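Local coordinates for soluble lytic transglycosylase B3 (Pseudomonas aeruginosa, PDB 5ANZ), which binds a calcium ion and probably works as a peptidoglycan lytic transglycosylase that cleaves glycan strands during turnover of the bacterial cell wall, at residues Gln46-Trp51 and Ser159-Ala164; Arg121-Val126 and Asp135-Ile140; Val257-Gly262 and Leu303-Gly308; Ala261-Ser266 and Gly277-Met282; Val336-Asp341 and Gly347-Ala352. One frame throughout, in Å; residues are numbered along the deposited sequence.

How the contacts relate
Contacts 1 and 2 join helix to helix, contact 3 joins a loop to a strand and the turn after it, and contacts 4 and 5 set loops against helices. Contact 2 is nested inside the loop closed by contact 1, yet their centres lie about 38 Å apart. Contacts 3 and 4 share Ala261 and Gly262, with centres about 9 Å apart, and merge where Leu303 CD2 reaches Phe263 CE2 at 3.4 Å. Contacts 2 and 5 also touch, Ala139 CB lying 3.5 Å from Val336 O. In contact 2 the Val137 side chain is about 8 Å from that of Tyr326, a sugar-binding residue whose N-acetyl-D-glucosamine is absent from this model, and about 11 Å from that of the calcium ligand Asp233.

Contact 1 (Gln46-Trp51 and Ser159-Ala164); sequences QSFEQW and SLATLA
The indole of Trp51 turns one face toward the helix of Ser159-Ala164, where Ala161 O stands 4.0 Å above the Trp51 ring plane, displaced toward its rim. In that plane, at the edge, lies Phe48 O, and Phe55 meets the indole nearly parallel (about 5°). The phenyl ring of Phe48 comes in edge-on instead, its CZ 4.1 Å from Ala161 CB, which lies near the ring plane. This one methyl group serves both aromatics, since Ala161 CB is also 3.7 Å from Trp51 CH2. One turn on, Ala164 CB approaches Trp51 CZ2 obliquely at 3.5 Å. Trp51 has CG anti to the backbone N (chi1 164°), which carries the six-membered ring out to the two alanines. Phe73 of helix 66-73 packs on both Trp51 and Ala161. At the start of helix 48-61, Ser47 and Gln50 form a capping box: Gln50 N donates to Ser47 OG (3.0 Å), and Ser47 N returns a nearly straight bond to Gln50 OE1 (176°). Between the two segments there is no hydrogen bond, although Tyr165 OH, just beyond, bonds Gln46 O; the contact itself rests on van der Waals packing of large aromatics on small methyls.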
# COMPACT_ATOMS: atom_id res chain seq x y z
N GLN A 46 12.30 -29.30 13.77
CA GLN A 46 13.01 -29.46 12.52
C GLN A 46 12.08 -29.98 11.42
O GLN A 46 12.12 -29.49 10.29
CB GLN A 46 14.22 -30.39 12.68
CG GLN A 46 15.03 -30.57 11.41
CD GLN A 46 16.43 -31.07 11.67
OE1 GLN A 46 17.18 -30.48 12.45
NE2 GLN A 46 16.81 -32.16 11.01
N SER A 47 11.25 -30.96 11.76
CA SER A 47 10.20 -31.38 10.83
C SER A 47 8.98 -30.48 11.01
O SER A 47 8.83 -29.84 12.05
CB SER A 47 9.83 -32.84 11.06
OG SER A 47 8.82 -32.95 12.04
N PHE A 48 8.12 -30.40 10.00
CA PHE A 48 6.92 -29.55 10.11
C PHE A 48 6.00 -30.04 11.22
O PHE A 48 5.43 -29.25 11.97
CB PHE A 48 6.15 -29.50 8.78
CG PHE A 48 4.90 -28.67 8.85
CD1 PHE A 48 4.97 -27.29 8.88
CD2 PHE A 48 3.65 -29.27 8.89
CE1 PHE A 48 3.83 -26.51 8.94
CE2 PHE A 48 2.50 -28.50 8.95
CZ PHE A 48 2.59 -27.12 8.98
N GLU A 49 5.84 -31.36 11.32
CA GLU A 49 5.01 -31.93 12.37
C GLU A 49 5.58 -31.59 13.74
O GLU A 49 4.83 -31.28 14.67
CB GLU A 49 4.91 -33.45 12.21
CG GLU A 49 4.15 -33.90 10.96
CD GLU A 49 4.93 -33.68 9.68
OE1 GLU A 49 6.10 -33.24 9.76
OE2 GLU A 49 4.38 -33.95 8.59
N GLN A 50 6.90 -31.65 13.88
CA GLN A 50 7.54 -31.25 15.13
C GLN A 50 7.26 -29.78 15.41
O GLN A 50 6.88 -29.42 16.52
CB GLN A 50 9.05 -31.51 15.07
CG GLN A 50 9.45 -32.96 15.40
CD GLN A 50 10.88 -33.26 15.00
OE1 GLN A 50 11.56 -32.44 14.40
NE2 GLN A 50 11.35 -34.46 15.35
N TRP A 51 7.44 -28.93 14.40
CA TRP A 51 7.16 -27.52 14.61
C TRP A 51 5.68 -27.34 14.99
O TRP A 51 5.37 -26.56 15.89
CB TRP A 51 7.49 -26.68 13.36
CG TRP A 51 6.84 -25.34 13.47
CD1 TRP A 51 7.36 -24.22 14.05
CD2 TRP A 51 5.51 -24.99 13.05
NE1 TRP A 51 6.44 -23.19 14.01
CE2 TRP A 51 5.30 -23.65 13.40
CE3 TRP A 51 4.49 -25.70 12.42
CZ2 TRP A 51 4.10 -22.99 13.12
CZ3 TRP A 51 3.29 -25.04 12.15
CH2 TRP A 51 3.11 -23.70 12.50
N SER A 159 -0.58 -20.93 4.76
CA SER A 159 0.43 -19.96 4.36
C SER A 159 1.20 -19.42 5.56
O SER A 159 2.44 -19.38 5.55
CB SER A 159 -0.20 -18.81 3.58
OG SER A 159 -0.82 -19.30 2.40
N LEU A 160 0.49 -19.03 6.62
CA LEU A 160 1.16 -18.50 7.80
C LEU A 160 1.95 -19.56 8.57
O LEU A 160 3.01 -19.25 9.13
CB LEU A 160 0.17 -17.81 8.73
CG LEU A 160 -0.42 -16.50 8.16
CD1 LEU A 160 -1.52 -15.97 9.06
CD2 LEU A 160 0.67 -15.46 7.95
N ALA A 161 1.47 -20.80 8.60
CA ALA A 161 2.23 -21.89 9.21
C ALA A 161 3.52 -22.14 8.45
O ALA A 161 4.57 -22.40 9.05
CB ALA A 161 1.38 -23.17 9.28
N THR A 162 3.43 -22.07 7.12
CA THR A 162 4.61 -22.24 6.29
C THR A 162 5.66 -21.19 6.66
O THR A 162 6.81 -21.52 6.92
CB THR A 162 4.27 -22.13 4.79
OG1 THR A 162 3.41 -23.23 4.43
CG2 THR A 162 5.54 -22.20 3.96
N LEU A 163 5.25 -19.92 6.69
CA LEU A 163 6.18 -18.83 7.04
C LEU A 163 6.71 -18.95 8.47
O LEU A 163 7.87 -18.64 8.74
CB LEU A 163 5.50 -17.48 6.84
CG LEU A 163 5.09 -17.16 5.41
CD1 LEU A 163 4.33 -15.85 5.38
CD2 LEU A 163 6.32 -17.06 4.52
N ALA A 164 5.85 -19.38 9.40
CA ALA A 164 6.29 -19.58 10.77
C ALA A 164 7.37 -20.67 10.84
O ALA A 164 8.38 -20.54 11.55
CB ALA A 164 5.11 -19.94 11.66

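Contact 2 (Arg121-Val126 and Asp135-Ile140); sequences RILGEV and DAVVAI
Leu123 and Val138 owe their meeting to their first torsions: Leu123 has CG next to its backbone N and anti to the carbonyl carbon (chi1 -73°), which extends the isobutyl group toward the helix of Asp135-Ile140. In Val138, with chi1 169°, CG1 is the branch set opposite the backbone N, leaving CG2 to do the touching. Val138 CG2 comes within 3.7 Å of Leu123 CD1 and lies 4.0 Å from Leu123 CD2, so both methyls of the leucine fork bear on a single valine methyl. The two side chains run nearly perpendicular to each other. A looser contact flanks this one, with Leu123 CD2 at 4.4 Å from Val137 CG1. Leu123 thus bears on two consecutive valines. Val126, one turn further along, also directs its side chain to this interface, but Val126 CG1 stays 4.9 Å from Val137 CG2. Everything that touches is hydrocarbon, and no polar bond crosses. The CA atoms of Leu123 and Val137 are 8.5 Å apart. Helices 120-130 and 134-145 follow each other after a short connection and pack here at an incline, within the helical core of the lysozyme-like SLT domain. Leu116 of helix 106-118 closes over Leu123 and Val138, Leu235 of helix 231-244 over Leu123 and Val137, and Phe343 of helix 330-343 packs on Val138.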
# COMPACT_ATOMS: atom_id res chain seq x y z
N ARG A 121 -26.80 1.33 -1.60
CA ARG A 121 -27.46 1.45 -0.30
C ARG A 121 -26.48 1.21 0.84
O ARG A 121 -26.34 2.05 1.73
CB ARG A 121 -28.63 0.48 -0.18
CG ARG A 121 -29.38 0.70 1.13
CD ARG A 121 -30.62 -0.16 1.20
NE ARG A 121 -30.34 -1.51 1.68
CZ ARG A 121 -31.29 -2.39 1.98
NH1 ARG A 121 -32.57 -2.07 1.86
NH2 ARG A 121 -30.95 -3.60 2.42
N ILE A 122 -25.80 0.07 0.82
CA ILE A 122 -24.75 -0.22 1.80
C ILE A 122 -23.68 0.87 1.87
O ILE A 122 -23.32 1.33 2.95
CB ILE A 122 -24.08 -1.57 1.49
CG1 ILE A 122 -24.99 -2.72 1.90
CG2 ILE A 122 -22.74 -1.68 2.20
CD1 ILE A 122 -24.45 -4.08 1.53
N LEU A 123 -23.18 1.31 0.72
CA LEU A 123 -22.13 2.32 0.71
C LEU A 123 -22.61 3.63 1.31
O LEU A 123 -21.84 4.34 1.97
CB LEU A 123 -21.61 2.52 -0.72
CG LEU A 123 -20.75 1.37 -1.23
CD1 LEU A 123 -20.59 1.40 -2.75
CD2 LEU A 123 -19.38 1.42 -0.55
N GLY A 124 -23.88 3.96 1.09
CA GLY A 124 -24.45 5.16 1.66
C GLY A 124 -24.47 5.07 3.17
O GLY A 124 -24.13 6.03 3.87
N GLU A 125 -24.88 3.92 3.68
CA GLU A 125 -24.93 3.69 5.12
C GLU A 125 -23.51 3.66 5.72
O GLU A 125 -23.30 4.11 6.84
CB GLU A 125 -25.68 2.39 5.42
CG GLU A 125 -27.14 2.47 4.97
CD GLU A 125 -27.91 1.17 5.15
OE1 GLU A 125 -27.28 0.10 5.21
OE2 GLU A 125 -29.16 1.24 5.22
N VAL A 126 -22.55 3.16 4.95
CA VAL A 126 -21.17 3.11 5.40
C VAL A 126 -20.52 4.50 5.34
O VAL A 126 -19.87 4.91 6.30
CB VAL A 126 -20.34 2.12 4.56
CG1 VAL A 126 -18.85 2.32 4.82
CG2 VAL A 126 -20.76 0.68 4.87
N ASP A 135 -16.28 6.52 -2.67
CA ASP A 135 -15.40 6.32 -3.82
C ASP A 135 -14.04 5.83 -3.37
O ASP A 135 -13.40 5.02 -4.04
CB ASP A 135 -15.25 7.60 -4.65
CG ASP A 135 -16.51 7.97 -5.43
OD1 ASP A 135 -17.44 7.13 -5.54
OD2 ASP A 135 -16.56 9.10 -5.95
N ALA A 136 -13.59 6.31 -2.20
CA ALA A 136 -12.31 5.87 -1.66
C ALA A 136 -12.39 4.42 -1.15
O ALA A 136 -11.48 3.64 -1.41
CB ALA A 136 -11.84 6.79 -0.55
N VAL A 137 -13.47 4.08 -0.45
CA VAL A 137 -13.70 2.69 -0.02
C VAL A 137 -13.69 1.75 -1.22
O VAL A 137 -13.01 0.71 -1.21
CB VAL A 137 -15.03 2.56 0.73
CG1 VAL A 137 -15.32 1.09 1.08
CG2 VAL A 137 -15.01 3.38 2.01
N VAL A 138 -14.41 2.11 -2.28
CA VAL A 138 -14.46 1.24 -3.44
C VAL A 138 -13.11 1.21 -4.18
O VAL A 138 -12.72 0.17 -4.69
CB VAL A 138 -15.61 1.65 -4.39
CG1 VAL A 138 -15.52 0.92 -5.74
CG2 VAL A 138 -16.97 1.34 -3.71
N ALA A 139 -12.38 2.32 -4.19
CA ALA A 139 -11.07 2.29 -4.83
C ALA A 139 -10.12 1.35 -4.10
O ALA A 139 -9.35 0.64 -4.73
CB ALA A 139 -10.48 3.71 -4.91
N ILE A 140 -10.15 1.37 -2.78
CA ILE A 140 -9.27 0.48 -2.00
C ILE A 140 -9.65 -0.98 -2.32
O ILE A 140 -8.78 -1.84 -2.52
CB ILE A 140 -9.40 0.75 -0.49
CG1 ILE A 140 -8.78 2.11 -0.10
CG2 ILE A 140 -8.75 -0.40 0.33
CD1 ILE A 140 -7.26 2.15 0.07

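Contact 3 (Val257-Gly262 and Leu303-Gly308); sequences VRLPAG and LLLPAG
Leu305 meets Leu259 through its side chain, while within its own segment Leu305 O accepts from Gly308 N at 3.2 Å, closing the turn that follows strand 300-304. On the apolar side, Leu259 CD1 is the atom that does the work, 3.9 Å from Leu305 CD2 and 4.2 Å from Leu303 CD2. It thus touches one methyl of each of two leucines two residues apart, one on the strand and one just beyond its end. The side chains of Leu259 and Leu305 meet at a slant. Both have CG anti to the carbonyl carbon (chi1 -61° in Leu259, -71° in Leu305), but Leu259 extends CD1 to the contact, whereas Leu305 meets it with the branch CD2. Strand 313-316 runs between strands 254-258 and 300-304 in the antiparallel sheet, and its Ala313 touches Leu259 and Leu305. That intervening strand explains why no backbone hydrogen bond joins the two segments directly: Val257 pairs with Ala313, and Leu304 with Phe314. Tyr265 lies against Leu259 and Leu305 from the following loop. The contact is consequently held by branched aliphatic groups, through dispersion and partial shielding from water.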
# COMPACT_ATOMS: atom_id res chain seq x y z
N VAL A 257 -0.25 19.28 -9.58
CA VAL A 257 0.13 20.68 -9.59
C VAL A 257 1.19 20.94 -10.64
O VAL A 257 1.75 20.01 -11.22
CB VAL A 257 0.67 21.14 -8.23
CG1 VAL A 257 -0.41 21.00 -7.16
CG2 VAL A 257 1.94 20.34 -7.84
N ARG A 258 1.44 22.21 -10.90
CA ARG A 258 2.52 22.62 -11.79
C ARG A 258 3.61 23.32 -10.97
O ARG A 258 3.32 24.24 -10.21
CB ARG A 258 1.99 23.56 -12.88
CG ARG A 258 3.07 24.14 -13.78
CD ARG A 258 2.51 25.27 -14.65
NE ARG A 258 1.48 24.80 -15.58
CZ ARG A 258 0.78 25.60 -16.37
NH1 ARG A 258 0.98 26.91 -16.35
NH2 ARG A 258 -0.14 25.09 -17.19
N LEU A 259 4.85 22.87 -11.13
CA LEU A 259 5.97 23.50 -10.43
C LEU A 259 6.62 24.60 -11.26
O LEU A 259 6.70 24.49 -12.48
CB LEU A 259 7.02 22.45 -10.07
CG LEU A 259 6.50 21.36 -9.14
CD1 LEU A 259 7.58 20.35 -8.79
CD2 LEU A 259 5.93 22.01 -7.88
N PRO A 260 7.08 25.66 -10.59
CA PRO A 260 7.80 26.75 -11.24
C PRO A 260 9.22 26.36 -11.65
O PRO A 260 9.72 25.30 -11.28
CB PRO A 260 7.84 27.83 -10.16
CG PRO A 260 7.82 27.07 -8.89
CD PRO A 260 6.88 25.93 -9.15
N ALA A 261 9.85 27.24 -12.43
CA ALA A 261 11.23 27.03 -12.86
C ALA A 261 12.18 27.15 -11.67
O ALA A 261 11.94 27.93 -10.75
CB ALA A 261 11.60 28.04 -13.94
N GLY A 262 13.25 26.36 -11.70
CA GLY A 262 14.26 26.39 -10.66
C GLY A 262 13.71 26.07 -9.28
O GLY A 262 14.20 26.59 -8.27
N LEU A 303 4.80 17.44 -1.18
CA LEU A 303 5.03 17.36 -2.62
C LEU A 303 5.51 15.97 -3.03
O LEU A 303 6.53 15.47 -2.52
CB LEU A 303 6.04 18.41 -3.06
CG LEU A 303 6.57 18.28 -4.49
CD1 LEU A 303 5.45 18.52 -5.48
CD2 LEU A 303 7.71 19.27 -4.71
N LEU A 304 4.77 15.33 -3.94
CA LEU A 304 5.14 14.03 -4.47
C LEU A 304 5.55 14.11 -5.95
O LEU A 304 4.82 14.65 -6.78
CB LEU A 304 3.96 13.07 -4.31
CG LEU A 304 4.09 11.62 -4.80
CD1 LEU A 304 5.04 10.82 -3.93
CD2 LEU A 304 2.71 11.00 -4.82
N LEU A 305 6.74 13.59 -6.26
CA LEU A 305 7.24 13.53 -7.63
C LEU A 305 7.56 12.08 -8.02
O LEU A 305 8.72 11.67 -7.93
CB LEU A 305 8.52 14.36 -7.79
CG LEU A 305 8.48 15.89 -7.76
CD1 LEU A 305 9.89 16.44 -7.72
CD2 LEU A 305 7.75 16.41 -8.98
N PRO A 306 6.55 11.32 -8.46
CA PRO A 306 6.74 9.88 -8.64
C PRO A 306 7.81 9.50 -9.69
O PRO A 306 8.36 8.40 -9.61
CB PRO A 306 5.36 9.38 -9.08
CG PRO A 306 4.60 10.59 -9.50
CD PRO A 306 5.17 11.76 -8.76
N ALA A 307 8.11 10.40 -10.63
CA ALA A 307 9.17 10.13 -11.60
C ALA A 307 10.17 11.27 -11.71
O ALA A 307 10.71 11.53 -12.79
CB ALA A 307 8.56 9.83 -12.97
N GLY A 308 10.44 11.96 -10.61
CA GLY A 308 11.45 13.00 -10.60
C GLY A 308 10.99 14.31 -11.23
O GLY A 308 9.81 14.45 -11.57

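Contact 4 (Ala261-Ser266 and Gly277-Met282); sequences AGFDYS and GEWQGM
Phe263 and Trp279 meet rim to rim, with Phe263 CZ 4.0 Å from Trp279 CZ3 and each atom near the plane of the other ring. Neither aromatic covers the other's face, so this is no stack, and the two side chains approach roughly at right angles. Phe263 holds CG opposite its backbone N (chi1 -173°), swinging the ring out from the loop toward the helix. Trp279 differs, with CG next to the backbone N (chi1 -71°), which sends its benzo ring to Phe263 while NE1 donates to Ala301 O on strand 300-304. Met282 O lies near the edge of the phenyl ring, 4.4 Å from Phe263 CE1. The Met282 side chain is extended beyond CB, but its chi1 of -145° lies away from the staggered positions, and it borders the contact without closely touching it. Behind Phe263, its CB sits 4.1 Å above the ring plane of Tyr265, offset toward the rim. Phe263 and Trp279 both pack on Leu303 of strand 300-304, so that loop and helix meet over the antiparallel sheet. Asp264 OD1 accepts from Ser266 N at 3.3 Å, forming an Asx turn that leads from the loop into the 3-10 segment at Tyr265 and Ser266.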
# COMPACT_ATOMS: atom_id res chain seq x y z
N ALA A 261 9.85 27.24 -12.43
CA ALA A 261 11.23 27.03 -12.86
C ALA A 261 12.18 27.15 -11.67
O ALA A 261 11.94 27.93 -10.75
CB ALA A 261 11.60 28.04 -13.94
N GLY A 262 13.25 26.36 -11.70
CA GLY A 262 14.26 26.39 -10.66
C GLY A 262 13.71 26.07 -9.28
O GLY A 262 14.20 26.59 -8.27
N PHE A 263 12.70 25.21 -9.23
CA PHE A 263 12.05 24.86 -7.97
C PHE A 263 13.00 24.08 -7.07
O PHE A 263 13.87 23.36 -7.55
CB PHE A 263 10.78 24.05 -8.24
CG PHE A 263 9.95 23.79 -7.00
CD1 PHE A 263 9.13 24.77 -6.48
CD2 PHE A 263 9.99 22.55 -6.38
CE1 PHE A 263 8.36 24.53 -5.36
CE2 PHE A 263 9.24 22.31 -5.25
CZ PHE A 263 8.42 23.30 -4.74
N ASP A 264 12.82 24.23 -5.76
CA ASP A 264 13.62 23.49 -4.80
C ASP A 264 13.05 22.08 -4.66
O ASP A 264 12.17 21.83 -3.84
CB ASP A 264 13.65 24.21 -3.45
CG ASP A 264 14.55 23.52 -2.44
OD1 ASP A 264 15.31 22.61 -2.84
OD2 ASP A 264 14.50 23.89 -1.25
N TYR A 265 13.56 21.17 -5.47
CA TYR A 265 13.02 19.82 -5.53
C TYR A 265 13.37 19.01 -4.28
O TYR A 265 12.87 17.90 -4.09
CB TYR A 265 13.52 19.10 -6.80
CG TYR A 265 13.02 19.74 -8.08
CD1 TYR A 265 11.73 19.50 -8.54
CD2 TYR A 265 13.84 20.57 -8.84
CE1 TYR A 265 11.27 20.08 -9.71
CE2 TYR A 265 13.38 21.15 -10.01
CZ TYR A 265 12.09 20.89 -10.44
OH TYR A 265 11.62 21.46 -11.60
N SER A 266 14.20 19.58 -3.41
CA SER A 266 14.53 18.91 -2.15
C SER A 266 13.33 18.89 -1.20
O SER A 266 13.31 18.14 -0.23
CB SER A 266 15.73 19.59 -1.47
OG SER A 266 15.42 20.91 -1.08
N GLY A 277 -1.41 27.16 1.34
CA GLY A 277 -1.15 28.58 1.16
C GLY A 277 0.34 28.87 1.02
O GLY A 277 0.74 29.71 0.22
N GLU A 278 1.15 28.15 1.79
CA GLU A 278 2.59 28.32 1.72
C GLU A 278 3.15 27.77 0.41
O GLU A 278 4.05 28.37 -0.18
CB GLU A 278 3.27 27.66 2.92
CG GLU A 278 4.79 27.70 2.87
CD GLU A 278 5.44 27.34 4.20
OE1 GLU A 278 4.70 27.11 5.17
OE2 GLU A 278 6.69 27.31 4.26
N TRP A 279 2.64 26.63 -0.05
CA TRP A 279 3.06 26.11 -1.35
C TRP A 279 2.73 27.08 -2.49
O TRP A 279 3.51 27.23 -3.43
CB TRP A 279 2.40 24.76 -1.64
CG TRP A 279 2.87 23.59 -0.81
CD1 TRP A 279 2.15 22.90 0.12
CD2 TRP A 279 4.16 22.97 -0.86
NE1 TRP A 279 2.91 21.88 0.65
CE2 TRP A 279 4.15 21.91 0.08
CE3 TRP A 279 5.33 23.21 -1.59
CZ2 TRP A 279 5.25 21.08 0.29
CZ3 TRP A 279 6.43 22.39 -1.37
CH2 TRP A 279 6.38 21.34 -0.44
N GLN A 280 1.57 27.72 -2.42
CA GLN A 280 1.13 28.60 -3.49
C GLN A 280 1.98 29.86 -3.55
O GLN A 280 2.32 30.35 -4.64
CB GLN A 280 -0.34 28.97 -3.31
CG GLN A 280 -0.89 29.90 -4.39
CD GLN A 280 -2.29 30.40 -4.09
OE1 GLN A 280 -3.00 29.83 -3.26
NE2 GLN A 280 -2.69 31.47 -4.76
N GLY A 281 2.33 30.38 -2.38
CA GLY A 281 3.15 31.57 -2.30
C GLY A 281 4.60 31.23 -2.59
O GLY A 281 5.48 32.08 -2.47
N MET A 282 4.83 29.98 -2.96
CA MET A 282 6.17 29.49 -3.24
C MET A 282 6.37 29.23 -4.73
O MET A 282 7.45 28.81 -5.16
CB MET A 282 6.42 28.20 -2.45
CG MET A 282 7.83 28.01 -1.96
SD MET A 282 8.01 26.44 -1.09
CE MET A 282 9.47 26.79 -0.11

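Contact 5 (Val336-Asp341 and Gly347-Ala352); sequences VGLLAD and GRIVGA
This is a helix-to-loop contact in which Gly347, soon after helix 330-343 has ended, lies against Leu338 and Asp341 of that same helix. Gly347 is the closest point, its CA only 4.3 Å from that of Leu338. Its CA makes a CA-H...O contact with Leu338 O at 3.6 Å; bare of any side chain that would collide, it lets the backbone sit this close to the carbonyl, which also takes a hydrogen bond from Ser342 OG. Leu338 CD2 lies alongside the glycine backbone, 3.7 Å from Gly347 O, while Leu338 CD1 meets Ile349 CD1 at 3.9 Å. These two side chains lie almost square to one another. Both set their first long branch anti to the carbonyl carbon (chi1 -66° in Leu338, -57° in Ile349), and Ile349 extends CD1 to the leucine. Asp341 CB packs at 3.6 Å from Gly347 N, but the polar link passes through a water, which accepts from Gly347 N at 2.7 Å and donates to Asp341 OD2 at the same distance. Trp253 NE1 adds a weak hydrogen bond to Asp341 OD2. Further on, the carboxylate of Glu256 accepts hydrogen bonds from Val350 N and Gly351 N. The chain thus folds back onto the last turns of the helix and leaves across it, with Gly347 (phi 86°) at the point of contact, in the linker to helix 362-374 of the putative peptidoglycan-binding domain.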
# COMPACT_ATOMS: atom_id res chain seq x y z
N VAL A 336 -4.68 4.55 -5.68
CA VAL A 336 -5.97 4.62 -5.00
C VAL A 336 -6.67 5.96 -5.20
O VAL A 336 -7.85 6.01 -5.52
CB VAL A 336 -5.82 4.34 -3.50
CG1 VAL A 336 -7.12 4.64 -2.76
CG2 VAL A 336 -5.42 2.89 -3.30
N GLY A 337 -5.95 7.06 -5.01
CA GLY A 337 -6.55 8.37 -5.17
C GLY A 337 -7.05 8.62 -6.58
O GLY A 337 -8.16 9.10 -6.79
N LEU A 338 -6.20 8.31 -7.56
CA LEU A 338 -6.59 8.49 -8.96
C LEU A 338 -7.72 7.55 -9.39
O LEU A 338 -8.56 7.91 -10.22
CB LEU A 338 -5.39 8.29 -9.89
CG LEU A 338 -4.28 9.34 -9.77
CD1 LEU A 338 -3.04 8.88 -10.53
CD2 LEU A 338 -4.75 10.71 -10.28
N LEU A 339 -7.75 6.34 -8.84
CA LEU A 339 -8.86 5.44 -9.15
C LEU A 339 -10.18 5.99 -8.59
O LEU A 339 -11.21 6.00 -9.27
CB LEU A 339 -8.60 4.04 -8.60
CG LEU A 339 -9.69 3.01 -8.87
CD1 LEU A 339 -9.97 2.84 -10.37
CD2 LEU A 339 -9.27 1.67 -8.26
N ALA A 340 -10.14 6.45 -7.34
CA ALA A 340 -11.33 7.05 -6.75
C ALA A 340 -11.79 8.23 -7.59
O ALA A 340 -12.97 8.36 -7.89
CB ALA A 340 -11.05 7.49 -5.32
N ASP A 341 -10.84 9.07 -8.00
CA ASP A 341 -11.19 10.20 -8.88
C ASP A 341 -11.79 9.75 -10.22
O ASP A 341 -12.69 10.38 -10.77
CB ASP A 341 -9.95 11.05 -9.17
CG ASP A 341 -9.43 11.82 -7.96
OD1 ASP A 341 -10.11 11.83 -6.91
OD2 ASP A 341 -8.36 12.45 -8.10
N GLY A 347 -8.99 11.65 -12.55
CA GLY A 347 -7.96 10.64 -12.41
C GLY A 347 -6.92 10.56 -13.50
O GLY A 347 -6.12 9.63 -13.57
N ARG A 348 -6.90 11.52 -14.39
CA ARG A 348 -5.83 11.40 -15.35
C ARG A 348 -4.91 12.59 -15.21
O ARG A 348 -5.23 13.60 -14.58
CB ARG A 348 -6.40 11.18 -16.74
CG ARG A 348 -6.14 12.20 -17.78
CD ARG A 348 -7.13 11.91 -18.90
NE ARG A 348 -8.51 11.79 -18.42
CZ ARG A 348 -9.06 12.51 -17.44
NH1 ARG A 348 -8.36 13.44 -16.79
NH2 ARG A 348 -10.32 12.30 -17.09
N ILE A 349 -3.72 12.42 -15.76
CA ILE A 349 -2.58 13.22 -15.39
C ILE A 349 -2.18 14.13 -16.54
O ILE A 349 -1.98 13.66 -17.66
CB ILE A 349 -1.42 12.31 -14.97
CG1 ILE A 349 -1.88 11.41 -13.82
CG2 ILE A 349 -0.19 13.12 -14.60
CD1 ILE A 349 -0.91 10.30 -13.48
N VAL A 350 -2.08 15.43 -16.25
CA VAL A 350 -1.75 16.43 -17.27
C VAL A 350 -0.26 16.43 -17.65
O VAL A 350 0.09 16.51 -18.83
CB VAL A 350 -2.13 17.85 -16.78
CG1 VAL A 350 -1.69 18.91 -17.78
CG2 VAL A 350 -3.63 17.93 -16.52
N GLY A 351 0.62 16.35 -16.66
CA GLY A 351 2.04 16.38 -16.94
C GLY A 351 2.49 15.07 -17.56
O GLY A 351 2.09 14.00 -17.12
N ALA A 352 3.33 15.15 -18.57
CA ALA A 352 3.78 13.94 -19.26
C ALA A 352 4.78 13.15 -18.42
O ALA A 352 5.53 13.72 -17.64
CB ALA A 352 4.39 14.30 -20.62
O HOH W 1 -8.00 13.29 -10.64